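Local structure of delta-1-pyrroline-5-carboxylate dehydrogenase, mitochondrial (Mus musculus, 4E3X) at residues D461-T466 with V490-R495; C351-V356 with S472-G477. The protein catalyses the irreversible NAD+-dependent oxidation of glutamate gamma-semialdehyde to L-glutamate, the second step of proline degradation in mitochondria. All coordinates share one frame; numbering follows the deposited sequence.

Contact 1. Residues D461-T466 with V490-R495; sequences DKYRET and VQEATR
Y463 and E492 join two neighbouring helices near the protein surface through one hydrogen bond between a phenol and a carboxylate. The first helix begins with the tyrosine: K462, right before it, occupies the N-cap position, and its backbone carbonyl takes the opening helical bond from T466 N. Y463 follows in the first turn. Its CG lies between the backbone N and the carbonyl carbon (chi1 87°), an orientation better tolerated here than deep in a helix because no complete turn precedes it. The ring is thereby directed at helix 487-496, and it also packs on Y458 of strand 452-458. E492 comes from the opposite direction with a fully stretched chain, its CG anti to the backbone N (chi1 -179°), a reach that suits glutamate for spanning the distance between helices. Y463 OH donates to E492 OE1 over 2.6 Å, a short bond that uses the syn side of the carboxylate and lies only slightly out of its plane. OE1 in turn sits at the ring edge, 3.4 Å from Y463 CE1, while the ring and carboxylate planes stand nearly perpendicular at 87°. T466 turns inward, where its OG1 hydroxyl donates to K462 O at 2.8 Å, a bond from above the carbonyl plane that satisfies a buried polar group within its own helix. T494 OG1 likewise bonds to V490 O, at 2.7 Å and from above the carbonyl plane; the T494 side chain also packs on F504 and I506, and on I547 of the second subunit. With the phenol as donor, the link needs no opposite charge: the tyrosine can remain neutral, and its hydrogen bond would be expected to stabilise the ionised form of E492.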
# COMPACT_ATOMS: atom_id res chain seq x y z
N ASP B 461 -33.17 23.92 11.50
CA ASP B 461 -32.26 25.04 11.33
C ASP B 461 -30.84 24.77 11.82
O ASP B 461 -29.95 25.60 11.62
CB ASP B 461 -32.83 26.36 11.90
CG ASP B 461 -33.11 26.30 13.40
OD1 ASP B 461 -32.68 25.35 14.09
OD2 ASP B 461 -33.77 27.24 13.91
N LYS B 462 -30.62 23.61 12.42
CA LYS B 462 -29.27 23.23 12.86
C LYS B 462 -28.67 22.13 12.00
O LYS B 462 -27.78 21.40 12.45
CB LYS B 462 -29.29 22.77 14.32
CG LYS B 462 -29.63 23.88 15.30
CD LYS B 462 -29.42 23.45 16.74
CE LYS B 462 -27.95 23.21 17.03
NZ LYS B 462 -27.73 22.98 18.49
N TYR B 463 -29.12 22.00 10.76
CA TYR B 463 -28.62 20.93 9.90
C TYR B 463 -27.11 20.99 9.68
O TYR B 463 -26.46 19.96 9.58
CB TYR B 463 -29.37 20.90 8.55
CG TYR B 463 -28.78 21.79 7.49
CD1 TYR B 463 -27.84 21.32 6.58
CD2 TYR B 463 -29.19 23.12 7.37
CE1 TYR B 463 -27.31 22.14 5.61
CE2 TYR B 463 -28.66 23.95 6.40
CZ TYR B 463 -27.72 23.45 5.52
OH TYR B 463 -27.19 24.28 4.54
N ARG B 464 -26.54 22.20 9.61
CA ARG B 464 -25.10 22.34 9.34
C ARG B 464 -24.26 21.87 10.52
O ARG B 464 -23.31 21.09 10.37
CB ARG B 464 -24.76 23.79 8.97
N GLU B 465 -24.62 22.34 11.71
CA GLU B 465 -23.97 21.90 12.94
C GLU B 465 -24.11 20.39 13.13
O GLU B 465 -23.18 19.72 13.60
CB GLU B 465 -24.57 22.63 14.14
CG GLU B 465 -24.28 24.14 14.20
CD GLU B 465 -25.22 24.99 13.35
OE1 GLU B 465 -25.09 26.23 13.38
OE2 GLU B 465 -26.10 24.44 12.65
N THR B 466 -25.27 19.86 12.77
CA THR B 466 -25.53 18.44 12.91
C THR B 466 -24.67 17.61 11.95
O THR B 466 -24.16 16.56 12.32
CB THR B 466 -27.02 18.12 12.75
OG1 THR B 466 -27.77 18.92 13.69
CG2 THR B 466 -27.29 16.65 13.04
N VAL B 490 -27.18 18.37 -1.06
CA VAL B 490 -26.39 17.17 -1.34
C VAL B 490 -24.93 17.53 -1.59
O VAL B 490 -24.04 16.86 -1.08
CB VAL B 490 -26.97 16.39 -2.53
CG1 VAL B 490 -26.01 15.30 -2.99
CG2 VAL B 490 -28.30 15.78 -2.15
N GLN B 491 -24.69 18.60 -2.34
CA GLN B 491 -23.32 19.02 -2.61
C GLN B 491 -22.61 19.44 -1.33
O GLN B 491 -21.45 19.08 -1.11
CB GLN B 491 -23.32 20.17 -3.63
CG GLN B 491 -23.73 19.71 -5.03
CD GLN B 491 -24.16 20.86 -5.92
OE1 GLN B 491 -23.97 22.03 -5.60
NE2 GLN B 491 -24.75 20.53 -7.07
N GLU B 492 -23.32 20.17 -0.48
CA GLU B 492 -22.77 20.61 0.81
C GLU B 492 -22.47 19.42 1.72
O GLU B 492 -21.38 19.33 2.29
CB GLU B 492 -23.76 21.55 1.50
CG GLU B 492 -23.26 22.08 2.85
CD GLU B 492 -24.23 23.05 3.50
OE1 GLU B 492 -25.38 23.17 3.03
OE2 GLU B 492 -23.84 23.71 4.48
N ALA B 493 -23.44 18.53 1.87
CA ALA B 493 -23.29 17.37 2.73
C ALA B 493 -22.16 16.48 2.24
O ALA B 493 -21.39 15.94 3.04
CB ALA B 493 -24.59 16.59 2.83
N THR B 494 -22.06 16.33 0.92
CA THR B 494 -21.00 15.53 0.33
C THR B 494 -19.62 16.08 0.69
O THR B 494 -18.73 15.34 1.10
CB THR B 494 -21.18 15.41 -1.19
OG1 THR B 494 -22.43 14.74 -1.46
CG2 THR B 494 -20.04 14.63 -1.82
N ARG B 495 -19.45 17.40 0.57
CA ARG B 495 -18.19 18.01 0.98
C ARG B 495 -17.92 17.84 2.48
O ARG B 495 -16.82 17.49 2.88
CB ARG B 495 -18.16 19.50 0.61
CG ARG B 495 -18.06 19.79 -0.88
CD ARG B 495 -17.87 21.29 -1.15
NE ARG B 495 -19.00 22.09 -0.68
CZ ARG B 495 -20.05 22.43 -1.43
NH1 ARG B 495 -20.11 22.04 -2.70
NH2 ARG B 495 -21.03 23.16 -0.92

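Contact 2. Residues C351-V356 with S472-G477; sequences CSRLYV and STTSYG
The methyl group of T474 rests over the middle of one face of the R353 guanidinium, with CG2 3.5 Å from CZ. Arginine suits this place because its flat end can accept a methyl on a face while bonding in its own plane. CG sits between the backbone N and the carbonyl carbon (chi1 47°), and from CG to NE the chain is extended, carrying the charge across to the loop. In the guanidinium plane, R353 NH2 donates to Y355 OH, two residues along the same strand, at 3.0 Å, and NH1 to a water 3.0 Å away that lies within reach of Y476 O; NH2 also bonds to V470 O, and NE to K318 O just before strand 319-323. Together these bonds hold the group's rotation. T474 has OG1 between its backbone N and carbonyl carbon (chi1 84°), where it accepts from Y476 N at 3.1 Å; this ST turn shapes the loop and leaves CG2 for the arginine. A second water lies 2.6 Å from Y355 OH and donates to T473 OG1, which also bonds to L469 O. In the sheet, strand 319-323 runs between strands 351-357 and 476-483, with F320 against R353, while L469 and V470 belong to helix 463-472.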
# COMPACT_ATOMS: atom_id res chain seq x y z
N CYS B 351 -26.35 0.60 9.16
CA CYS B 351 -26.72 1.86 9.78
C CYS B 351 -27.08 1.64 11.24
O CYS B 351 -27.98 0.85 11.54
CB CYS B 351 -27.91 2.49 9.07
SG CYS B 351 -28.61 3.92 9.91
N SER B 352 -26.41 2.35 12.14
CA SER B 352 -26.75 2.27 13.56
C SER B 352 -27.04 3.63 14.17
O SER B 352 -27.43 3.72 15.33
CB SER B 352 -25.65 1.57 14.35
OG SER B 352 -24.41 2.23 14.19
N ARG B 353 -26.85 4.70 13.39
CA ARG B 353 -27.28 6.02 13.82
C ARG B 353 -28.04 6.74 12.71
O ARG B 353 -27.57 6.86 11.58
CB ARG B 353 -26.11 6.86 14.35
CG ARG B 353 -24.89 6.86 13.51
CD ARG B 353 -23.72 7.58 14.17
NE ARG B 353 -22.58 7.47 13.28
CZ ARG B 353 -21.83 8.48 12.85
NH1 ARG B 353 -20.84 8.21 12.01
NH2 ARG B 353 -22.05 9.72 13.26
N LEU B 354 -29.26 7.17 13.05
CA LEU B 354 -30.14 7.86 12.12
C LEU B 354 -30.36 9.28 12.62
O LEU B 354 -30.75 9.48 13.77
CB LEU B 354 -31.49 7.13 12.05
CG LEU B 354 -32.58 7.77 11.19
CD1 LEU B 354 -32.20 7.75 9.73
CD2 LEU B 354 -33.92 7.10 11.39
N TYR B 355 -30.12 10.26 11.76
CA TYR B 355 -30.30 11.67 12.10
C TYR B 355 -31.49 12.19 11.32
O TYR B 355 -31.48 12.17 10.09
CB TYR B 355 -29.04 12.46 11.73
CG TYR B 355 -27.79 12.07 12.50
CD1 TYR B 355 -27.37 12.82 13.59
CD2 TYR B 355 -27.02 10.97 12.11
CE1 TYR B 355 -26.21 12.48 14.30
CE2 TYR B 355 -25.88 10.61 12.82
CZ TYR B 355 -25.48 11.37 13.91
OH TYR B 355 -24.33 11.03 14.60
N VAL B 356 -32.52 12.66 12.03
CA VAL B 356 -33.78 13.07 11.40
C VAL B 356 -34.14 14.51 11.76
O VAL B 356 -34.04 14.87 12.93
CB VAL B 356 -34.95 12.14 11.85
CG1 VAL B 356 -36.27 12.54 11.21
CG2 VAL B 356 -34.64 10.69 11.54
N SER B 472 -17.87 14.07 13.40
CA SER B 472 -16.93 14.08 14.52
C SER B 472 -17.27 13.16 15.69
O SER B 472 -16.43 12.92 16.55
CB SER B 472 -16.78 15.51 15.06
OG SER B 472 -17.96 15.89 15.74
N THR B 473 -18.50 12.66 15.73
CA THR B 473 -18.97 11.94 16.91
C THR B 473 -18.24 10.61 17.15
O THR B 473 -17.92 10.26 18.29
CB THR B 473 -20.49 11.72 16.88
OG1 THR B 473 -21.13 13.00 17.00
CG2 THR B 473 -20.95 10.83 18.03
N THR B 474 -17.97 9.88 16.07
CA THR B 474 -17.39 8.55 16.20
C THR B 474 -15.94 8.52 15.74
O THR B 474 -15.42 9.49 15.20
CB THR B 474 -18.18 7.48 15.41
OG1 THR B 474 -17.74 7.47 14.04
CG2 THR B 474 -19.68 7.73 15.50
N SER B 475 -15.30 7.37 15.95
CA SER B 475 -13.92 7.20 15.52
C SER B 475 -13.83 6.55 14.14
O SER B 475 -12.74 6.33 13.63
CB SER B 475 -13.17 6.32 16.53
OG SER B 475 -13.67 5.00 16.48
N TYR B 476 -14.98 6.27 13.54
CA TYR B 476 -15.05 5.46 12.33
C TYR B 476 -15.28 6.23 11.04
O TYR B 476 -15.68 7.40 11.05
CB TYR B 476 -16.14 4.40 12.50
CG TYR B 476 -15.88 3.40 13.60
CD1 TYR B 476 -14.98 2.35 13.42
CD2 TYR B 476 -16.57 3.47 14.81
CE1 TYR B 476 -14.76 1.41 14.41
CE2 TYR B 476 -16.36 2.52 15.81
CZ TYR B 476 -15.45 1.50 15.60
OH TYR B 476 -15.22 0.55 16.57
N GLY B 477 -15.02 5.58 9.91
CA GLY B 477 -15.18 6.24 8.62
C GLY B 477 -15.61 5.31 7.51
O GLY B 477 -15.14 5.45 6.37
O HOH W 1 -18.44 8.89 10.40
O HOH W 2 -23.85 12.47 16.73

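Helix 463-472 joins the two contacts: contact 1 lies at its start, contact 2 where it gives way to strand 476-483, which then leads into helix 487-496. Their segments therefore alternate along the chain. The centres are 14 Å apart, yet the contacts meet directly, T466 CG2 lying 3.9 Å from Y355 CD1. Contact 2 is the one nearer the chemistry. Strand 351-357 closely follows the nucleophile C348, and the T474 side chain is about 9 Å from that of E447 and about 10 Å from that of V288, both NAD+-binding residues, and about 11 Å from a bound proline. Contact 1 lies away from these sites, toward the surface.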